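Side-chain contacts in 11R-lipoxygenase (Gersemia fruticosa, PDB 3VF1), which probably adds molecular oxygen to polyunsaturated fatty acids, as lipoxygenases do, with a non-heme iron and in a calcium-dependent manner: residues R293-T296 and K302-L305; A382-H387 and A584-H589; Q528-D533 and V561-V566. One frame throughout, in Å; residues are numbered along the deposited sequence.

Contact 1 lies at the surface, whereas contacts 2 and 3 are buried on opposite sides of the chain's centre, their own centres about 33 Å apart. The first joins the two ends of one short helix, 297-302, near in sequence; the other two bring together separate helices. Contact 3 falls within the loop that contact 2 closes, and helix 557-579 of contact 3 is followed in the chain by helix 582-586 of contact 2. Chemistry follows place: a tyrosine-carboxylate bond at the surface in contact 1, a tyrosine hydroxyl with a histidine and a water beside the iron site in contact 2, and purely apolar packing between the side chains in contact 3.

Contact 1 (R293-T296 and K302-L305); sequences RGYT and KEGL
Y295 reaches across to E303 and L305, and all of the contact between 293-296 and 302-305 is made through its ring and hydroxyl. The polar part is one hydrogen bond, in which Y295 OH donates to E303 OE1 at 2.7 Å. The oxygen is met on its syn side, 27° out of the carboxylate plane, and lies close to the plane of the tyrosine ring, at its edge. The two side chains cross at about a right angle, with ring and carboxylate planes 83° apart. Glutamate suits the place because its chain runs extended beyond CG and so carries the carboxylate out to the phenol.

The apolar part is smaller. L305 CD1 lies 3.7 Å from Y295 CE2, approaching the ring obliquely, so the phenol gains a greasy neighbour close to its polar end. With CG beside the backbone N and anti to the carbonyl carbon, L305 holds this methyl up to the ring.

Backbone shape sets the scene for both. T296 is the N-cap of the helix, its OG1 hydrogen-bonded to K299 N, and a threonine hydroxyl is well suited to accepting from such a first-turn amide. At the other end G304 closes the helix in a Schellman motif, whose positive phi favours glycine.

Helix 297-302 joins the two segments along the chain, so the contact links its start to its end, and its K299 makes a cation-pi contact with Y295. Beyond it the chain enters strand 306-310; L305, just before that strand, pairs by backbone hydrogen bonds with L338 and packs against Y337 and L338 of strand 333-338.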
loop_
_atom_site.group_PDB
_atom_site.type_symbol
_atom_site.label_atom_id
_atom_site.label_comp_id
_atom_site.label_asym_id
_atom_site.label_seq_id
_atom_site.Cartn_x
_atom_site.Cartn_y
_atom_site.Cartn_z
ATOM N N ARG A 293 9.794 4.882 41.214
ATOM C CA ARG A 293 10.534 5.136 42.440
ATOM C C ARG A 293 11.738 4.205 42.496
ATOM O O ARG A 293 11.605 2.996 42.308
ATOM C CB ARG A 293 9.647 4.906 43.662
ATOM C CG ARG A 293 8.642 6.014 43.921
ATOM C CD ARG A 293 7.786 5.703 45.138
ATOM N NE ARG A 293 7.000 6.855 45.572
ATOM C CZ ARG A 293 5.799 7.176 45.099
ATOM N NH1 ARG A 293 5.223 6.437 44.161
ATOM N NH2 ARG A 293 5.172 8.249 45.565
ATOM N N GLY A 294 12.912 4.773 42.748
ATOM C CA GLY A 294 14.130 3.990 42.838
ATOM C C GLY A 294 14.866 3.882 41.517
ATOM O O GLY A 294 15.885 3.199 41.428
ATOM N N TYR A 295 14.355 4.557 40.490
ATOM C CA TYR A 295 14.979 4.526 39.173
ATOM C C TYR A 295 15.548 5.878 38.769
ATOM O O TYR A 295 14.931 6.918 38.984
ATOM C CB TYR A 295 13.974 4.068 38.114
ATOM C CG TYR A 295 13.877 2.569 37.971
ATOM C CD1 TYR A 295 13.286 1.794 38.956
ATOM C CD2 TYR A 295 14.377 1.927 36.846
ATOM C CE1 TYR A 295 13.196 0.423 38.829
ATOM C CE2 TYR A 295 14.291 0.556 36.709
ATOM C CZ TYR A 295 13.700 -0.191 37.703
ATOM O OH TYR A 295 13.613 -1.557 37.572
ATOM N N THR A 296 16.738 5.844 38.180
ATOM C CA THR A 296 17.328 7.017 37.556
ATOM C C THR A 296 17.276 6.817 36.049
ATOM O O THR A 296 17.087 5.697 35.576
ATOM C CB THR A 296 18.791 7.213 37.990
ATOM O OG1 THR A 296 19.552 6.045 37.659
ATOM C CG2 THR A 296 18.876 7.460 39.490
ATOM N N LYS A 302 19.678 1.115 31.123
ATOM C CA LYS A 302 20.321 -0.184 31.289
ATOM C C LYS A 302 19.307 -1.319 31.192
ATOM O O LYS A 302 19.613 -2.387 30.660
ATOM C CB LYS A 302 21.046 -0.270 32.636
ATOM C CG LYS A 302 22.519 0.105 32.590
ATOM C CD LYS A 302 22.720 1.609 32.569
ATOM C CE LYS A 302 24.197 1.968 32.593
ATOM N NZ LYS A 302 24.417 3.432 32.762
ATOM N N GLU A 303 18.102 -1.085 31.704
ATOM C CA GLU A 303 17.082 -2.129 31.758
ATOM C C GLU A 303 16.163 -2.123 30.536
ATOM O O GLU A 303 15.212 -2.901 30.467
ATOM C CB GLU A 303 16.254 -1.995 33.039
ATOM C CG GLU A 303 17.068 -2.158 34.315
ATOM C CD GLU A 303 16.199 -2.365 35.541
ATOM O OE1 GLU A 303 14.962 -2.451 35.386
ATOM O OE2 GLU A 303 16.753 -2.447 36.659
ATOM N N GLY A 304 16.444 -1.247 29.579
ATOM C CA GLY A 304 15.688 -1.208 28.340
ATOM C C GLY A 304 14.280 -0.671 28.507
ATOM O O GLY A 304 13.342 -1.179 27.892
ATOM N N LEU A 305 14.132 0.359 29.336
ATOM C CA LEU A 305 12.830 0.972 29.577
ATOM C C LEU A 305 12.722 2.322 28.872
ATOM O O LEU A 305 11.696 2.990 28.956
ATOM C CB LEU A 305 12.605 1.162 31.077
ATOM C CG LEU A 305 12.744 -0.088 31.945
ATOM C CD1 LEU A 305 12.574 0.267 33.415
ATOM C CD2 LEU A 305 11.738 -1.149 31.531
#

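Contact 2 (A382-H387 and A584-H589); sequences ADTQYH and ATYGFH
Y586 points its ring edge-on at helix 369-410, where T384 meets one side of its outer rim and H387 the other. T384 meets the incoming tyrosine head-on, and both branches of the threonine touch the same ring carbon: OG1 and CG2 each lie 3.5 Å from Y586 CE1. T384 OG1, in the ring plane, makes only a van der Waals contact there, being hydrogen-bonded to S592 OG; a threonine thus gives the ring a methyl and S592 a hydroxyl. The H387 and Y586 rings are inclined by 30° and slid so far, with centroids 5.6 Å apart, that they scarcely overlap. This offset brings H387 ND1 to 2.8 Å from Y586 OH, a weak hydrogen bond with poor geometry (119°). With CG anti to the backbone N (chi1 166°), H387 swings its ring toward the phenol, while its NE2 is hydrogen-bonded to V578 O, two ring nitrogens serving two partners.

Helix 369-410 is the long central helix of the lipoxygenase fold and carries the iron ligands H392 and H397; V578 belongs to helix 557-579, which supplies H575 and N579. H387, whose side chain is about 4 Å from that of H392, thus links both helices beside the metal site. A water lies 2.8 Å from Y586 OH and donates to D383 OD2, tying the phenol to one more residue. A phenylalanine here would probably leave H387 ND1 and this water without their shared oxygen. T585 CG2 lies 3.8 Å above the Y586 ring centre, and M625 and V629 of helix 619-632 also pack against this tyrosine.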
loop_
_atom_site.group_PDB
_atom_site.type_symbol
_atom_site.label_atom_id
_atom_site.label_comp_id
_atom_site.label_asym_id
_atom_site.label_seq_id
_atom_site.Cartn_x
_atom_site.Cartn_y
_atom_site.Cartn_z
ATOM N N ALA A 382 6.010 16.659 13.256
ATOM C CA ALA A 382 7.169 16.082 12.591
ATOM C C ALA A 382 6.853 14.662 12.133
ATOM O O ALA A 382 7.196 14.264 11.015
ATOM C CB ALA A 382 8.367 16.081 13.523
ATOM N N ASP A 383 6.191 13.901 12.999
ATOM C CA ASP A 383 5.859 12.513 12.703
ATOM C C ASP A 383 4.905 12.421 11.516
ATOM O O ASP A 383 4.981 11.484 10.724
ATOM C CB ASP A 383 5.239 11.839 13.929
ATOM C CG ASP A 383 4.965 10.364 13.708
ATOM O OD1 ASP A 383 5.908 9.554 13.844
ATOM O OD2 ASP A 383 3.805 10.015 13.399
ATOM N N THR A 384 4.013 13.397 11.397
ATOM C CA THR A 384 3.067 13.435 10.286
ATOM C C THR A 384 3.802 13.576 8.959
ATOM O O THR A 384 3.468 12.904 7.984
ATOM C CB THR A 384 2.071 14.601 10.427
ATOM O OG1 THR A 384 1.273 14.409 11.601
ATOM C CG2 THR A 384 1.166 14.681 9.204
ATOM N N GLN A 385 4.801 14.452 8.927
ATOM C CA GLN A 385 5.603 14.644 7.725
ATOM C C GLN A 385 6.201 13.302 7.332
ATOM O O GLN A 385 6.147 12.892 6.173
ATOM C CB GLN A 385 6.736 15.651 7.961
ATOM C CG GLN A 385 6.348 16.920 8.706
ATOM C CD GLN A 385 5.199 17.662 8.055
ATOM O OE1 GLN A 385 5.315 18.138 6.927
ATOM N NE2 GLN A 385 4.080 17.766 8.767
ATOM N N TYR A 386 6.770 12.623 8.323
ATOM C CA TYR A 386 7.413 11.333 8.118
ATOM C C TYR A 386 6.410 10.296 7.620
ATOM O O TYR A 386 6.680 9.571 6.667
ATOM C CB TYR A 386 8.046 10.862 9.430
ATOM C CG TYR A 386 8.982 9.684 9.286
ATOM C CD1 TYR A 386 8.493 8.404 9.054
ATOM C CD2 TYR A 386 10.356 9.848 9.401
ATOM C CE1 TYR A 386 9.347 7.324 8.929
ATOM C CE2 TYR A 386 11.218 8.775 9.278
ATOM C CZ TYR A 386 10.707 7.515 9.043
ATOM O OH TYR A 386 11.563 6.445 8.920
ATOM N N HIS A 387 5.248 10.234 8.262
ATOM C CA HIS A 387 4.256 9.217 7.931
ATOM C C HIS A 387 3.728 9.355 6.507
ATOM O O HIS A 387 3.667 8.379 5.764
ATOM C CB HIS A 387 3.078 9.268 8.900
ATOM C CG HIS A 387 1.889 8.488 8.434
ATOM N ND1 HIS A 387 0.742 9.090 7.965
ATOM C CD2 HIS A 387 1.678 7.154 8.343
ATOM C CE1 HIS A 387 -0.130 8.161 7.618
ATOM N NE2 HIS A 387 0.414 6.977 7.836
ATOM N N ALA A 584 -8.762 7.735 11.997
ATOM C CA ALA A 584 -8.652 7.632 13.445
ATOM C C ALA A 584 -7.503 8.499 13.952
ATOM O O ALA A 584 -7.526 8.978 15.084
ATOM C CB ALA A 584 -8.437 6.184 13.854
ATOM N N THR A 585 -6.502 8.701 13.102
ATOM C CA THR A 585 -5.293 9.418 13.490
ATOM C C THR A 585 -5.380 10.913 13.192
ATOM O O THR A 585 -4.991 11.738 14.019
ATOM C CB THR A 585 -4.057 8.834 12.774
ATOM O OG1 THR A 585 -3.849 7.482 13.203
ATOM C CG2 THR A 585 -2.810 9.653 13.076
ATOM N N TYR A 586 -5.892 11.259 12.016
ATOM C CA TYR A 586 -5.928 12.652 11.580
ATOM C C TYR A 586 -7.327 13.260 11.635
ATOM O O TYR A 586 -7.490 14.464 11.439
ATOM C CB TYR A 586 -5.372 12.778 10.160
ATOM C CG TYR A 586 -3.926 12.357 10.038
ATOM C CD1 TYR A 586 -2.902 13.201 10.446
ATOM C CD2 TYR A 586 -3.585 11.117 9.515
ATOM C CE1 TYR A 586 -1.578 12.820 10.338
ATOM C CE2 TYR A 586 -2.267 10.730 9.401
ATOM C CZ TYR A 586 -1.267 11.585 9.814
ATOM O OH TYR A 586 0.047 11.199 9.700
ATOM N N GLY A 587 -8.334 12.431 11.893
ATOM C CA GLY A 587 -9.701 12.910 11.992
ATOM C C GLY A 587 -9.780 14.114 12.911
ATOM O O GLY A 587 -10.301 15.164 12.536
ATOM N N PHE A 588 -9.258 13.954 14.123
ATOM C CA PHE A 588 -9.138 15.055 15.068
ATOM C C PHE A 588 -7.743 15.661 14.935
ATOM O O PHE A 588 -6.762 15.108 15.429
ATOM C CB PHE A 588 -9.386 14.558 16.493
ATOM C CG PHE A 588 -9.470 15.655 17.512
ATOM C CD1 PHE A 588 -10.564 16.505 17.547
ATOM C CD2 PHE A 588 -8.460 15.835 18.442
ATOM C CE1 PHE A 588 -10.643 17.517 18.486
ATOM C CE2 PHE A 588 -8.535 16.843 19.383
ATOM C CZ PHE A 588 -9.627 17.685 19.405
ATOM N N HIS A 589 -7.670 16.804 14.260
ATOM C CA HIS A 589 -6.397 17.368 13.815
ATOM C C HIS A 589 -5.325 17.470 14.907
ATOM O O HIS A 589 -4.163 17.142 14.666
ATOM C CB HIS A 589 -6.622 18.745 13.184
ATOM C CG HIS A 589 -5.442 19.257 12.419
ATOM N ND1 HIS A 589 -5.345 19.163 11.047
ATOM C CD2 HIS A 589 -4.304 19.861 12.835
ATOM C CE1 HIS A 589 -4.203 19.693 10.650
ATOM N NE2 HIS A 589 -3.551 20.122 11.715
HETATM O O HOH W 1 1.282 10.531 12.101
#

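Contact 3 (Q528-D533 and V561-V566); sequences QDWIRD and VHFLTV
W530 sends the far end of its indole toward helix 557-579, where CH2 is wedged against two residues at once. It lies 3.7 Å from F563 CE2, at the edge of the phenyl ring, and equally close to L564 CD2. The W530 six-membered ring and the F563 ring stand almost perpendicular, at 88°, and meet obliquely. A long, flat tryptophan suits this place because the axes of the two helical segments come no nearer than 13.3 Å, crossing at 60°.

Next in line, I531 meets a face of the same phenyl ring. CG1 runs anti to the backbone N, and CD1 at its end sits 4.1 Å from the F563 centroid, 14° off the ring normal, a CH-pi contact. Isoleucine suits here because its longer branch carries a methyl out over the ring. A flat phenyl is apt at F563, since it offers its edge to one residue and a face to the next.

Farther round, F470 meets F563, and L420 and L421 of helix 416-425 pack on L564. With no hydrogen bond crossing between the segments, this interface depends on shape and dispersion, as expected in a buried helix-helix junction.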
loop_
_atom_site.group_PDB
_atom_site.type_symbol
_atom_site.label_atom_id
_atom_site.label_comp_id
_atom_site.label_asym_id
_atom_site.label_seq_id
_atom_site.Cartn_x
_atom_site.Cartn_y
_atom_site.Cartn_z
ATOM N N GLN A 528 14.280 -14.990 -13.393
ATOM C CA GLN A 528 15.596 -14.363 -13.371
ATOM C C GLN A 528 15.567 -13.040 -14.129
ATOM O O GLN A 528 16.264 -12.093 -13.767
ATOM C CB GLN A 528 16.645 -15.300 -13.972
ATOM C CG GLN A 528 16.744 -16.645 -13.267
ATOM C CD GLN A 528 17.160 -16.520 -11.814
ATOM O OE1 GLN A 528 17.759 -15.527 -11.411
ATOM N NE2 GLN A 528 16.837 -17.533 -11.019
ATOM N N ASP A 529 14.761 -12.980 -15.186
ATOM C CA ASP A 529 14.555 -11.735 -15.915
ATOM C C ASP A 529 13.813 -10.752 -15.020
ATOM O O ASP A 529 14.123 -9.562 -14.988
ATOM C CB ASP A 529 13.748 -11.981 -17.193
ATOM C CG ASP A 529 14.499 -12.820 -18.209
ATOM O OD1 ASP A 529 15.748 -12.790 -18.198
ATOM O OD2 ASP A 529 13.842 -13.505 -19.020
ATOM N N TRP A 530 12.830 -11.272 -14.294
ATOM C CA TRP A 530 12.023 -10.468 -13.387
ATOM C C TRP A 530 12.888 -9.775 -12.339
ATOM O O TRP A 530 12.859 -8.550 -12.211
ATOM C CB TRP A 530 10.978 -11.352 -12.703
ATOM C CG TRP A 530 10.038 -10.603 -11.816
ATOM C CD1 TRP A 530 9.111 -9.683 -12.201
ATOM C CD2 TRP A 530 9.923 -10.718 -10.392
ATOM N NE1 TRP A 530 8.427 -9.214 -11.108
ATOM C CE2 TRP A 530 8.907 -9.835 -9.984
ATOM C CE3 TRP A 530 10.581 -11.483 -9.423
ATOM C CZ2 TRP A 530 8.533 -9.691 -8.650
ATOM C CZ3 TRP A 530 10.208 -11.340 -8.099
ATOM C CH2 TRP A 530 9.194 -10.450 -7.725
ATOM N N ILE A 531 13.664 -10.555 -11.592
ATOM C CA ILE A 531 14.458 -10.006 -10.497
ATOM C C ILE A 531 15.620 -9.159 -11.010
ATOM O O ILE A 531 16.051 -8.221 -10.341
ATOM C CB ILE A 531 15.000 -11.116 -9.567
ATOM C CG1 ILE A 531 15.554 -10.509 -8.275
ATOM C CG2 ILE A 531 16.075 -11.935 -10.270
ATOM C CD1 ILE A 531 14.522 -9.767 -7.447
ATOM N N ARG A 532 16.122 -9.485 -12.196
ATOM C CA ARG A 532 17.214 -8.721 -12.787
ATOM C C ARG A 532 16.731 -7.344 -13.237
ATOM O O ARG A 532 17.467 -6.360 -13.162
ATOM C CB ARG A 532 17.829 -9.470 -13.972
ATOM C CG ARG A 532 18.928 -8.682 -14.675
ATOM C CD ARG A 532 19.731 -9.534 -15.652
ATOM N NE ARG A 532 18.906 -10.094 -16.724
ATOM C CZ ARG A 532 18.470 -11.352 -16.776
ATOM N NH1 ARG A 532 18.772 -12.226 -15.821
ATOM N NH2 ARG A 532 17.724 -11.744 -17.799
ATOM N N ASP A 533 15.489 -7.279 -13.704
ATOM C CA ASP A 533 14.913 -6.017 -14.150
ATOM C C ASP A 533 14.660 -5.098 -12.956
ATOM O O ASP A 533 14.773 -3.877 -13.064
ATOM C CB ASP A 533 13.611 -6.269 -14.913
ATOM C CG ASP A 533 13.210 -5.097 -15.785
ATOM O OD1 ASP A 533 14.041 -4.186 -15.979
ATOM O OD2 ASP A 533 12.067 -5.096 -16.287
ATOM N N VAL A 561 11.058 -17.010 -1.843
ATOM C CA VAL A 561 9.919 -16.927 -0.940
ATOM C C VAL A 561 9.963 -15.640 -0.120
ATOM O O VAL A 561 8.957 -14.944 0.011
ATOM C CB VAL A 561 9.865 -18.138 0.013
ATOM C CG1 VAL A 561 8.831 -17.913 1.111
ATOM C CG2 VAL A 561 9.554 -19.409 -0.765
ATOM N N HIS A 562 11.130 -15.326 0.432
ATOM C CA HIS A 562 11.271 -14.137 1.263
ATOM C C HIS A 562 10.894 -12.880 0.492
ATOM O O HIS A 562 10.067 -12.091 0.943
ATOM C CB HIS A 562 12.699 -14.000 1.786
ATOM C CG HIS A 562 12.914 -12.778 2.624
ATOM N ND1 HIS A 562 12.472 -12.682 3.926
ATOM C CD2 HIS A 562 13.510 -11.596 2.341
ATOM C CE1 HIS A 562 12.795 -11.496 4.412
ATOM N NE2 HIS A 562 13.424 -10.817 3.470
ATOM N N PHE A 563 11.505 -12.698 -0.674
ATOM C CA PHE A 563 11.271 -11.500 -1.470
ATOM C C PHE A 563 9.793 -11.342 -1.807
ATOM O O PHE A 563 9.263 -10.235 -1.786
ATOM C CB PHE A 563 12.098 -11.535 -2.756
ATOM C CG PHE A 563 12.124 -10.225 -3.489
ATOM C CD1 PHE A 563 13.097 -9.280 -3.210
ATOM C CD2 PHE A 563 11.171 -9.934 -4.451
ATOM C CE1 PHE A 563 13.124 -8.072 -3.880
ATOM C CE2 PHE A 563 11.193 -8.727 -5.125
ATOM C CZ PHE A 563 12.171 -7.795 -4.838
ATOM N N LEU A 564 9.128 -12.451 -2.112
ATOM C CA LEU A 564 7.714 -12.415 -2.467
ATOM C C LEU A 564 6.847 -12.164 -1.238
ATOM O O LEU A 564 5.800 -11.526 -1.327
ATOM C CB LEU A 564 7.299 -13.720 -3.147
ATOM C CG LEU A 564 7.962 -13.997 -4.499
ATOM C CD1 LEU A 564 7.584 -15.380 -5.002
ATOM C CD2 LEU A 564 7.579 -12.935 -5.514
ATOM N N THR A 565 7.287 -12.672 -0.089
ATOM C CA THR A 565 6.583 -12.434 1.163
ATOM C C THR A 565 6.568 -10.938 1.463
ATOM O O THR A 565 5.549 -10.387 1.879
ATOM C CB THR A 565 7.244 -13.182 2.335
ATOM O OG1 THR A 565 7.136 -14.597 2.130
ATOM C CG2 THR A 565 6.578 -12.821 3.653
ATOM N N VAL A 566 7.707 -10.287 1.244
ATOM C CA VAL A 566 7.821 -8.847 1.434
ATOM C C VAL A 566 6.802 -8.100 0.583
ATOM O O VAL A 566 6.142 -7.178 1.061
ATOM C CB VAL A 566 9.237 -8.344 1.077
ATOM C CG1 VAL A 566 9.238 -6.835 0.863
ATOM C CG2 VAL A 566 10.231 -8.733 2.161
#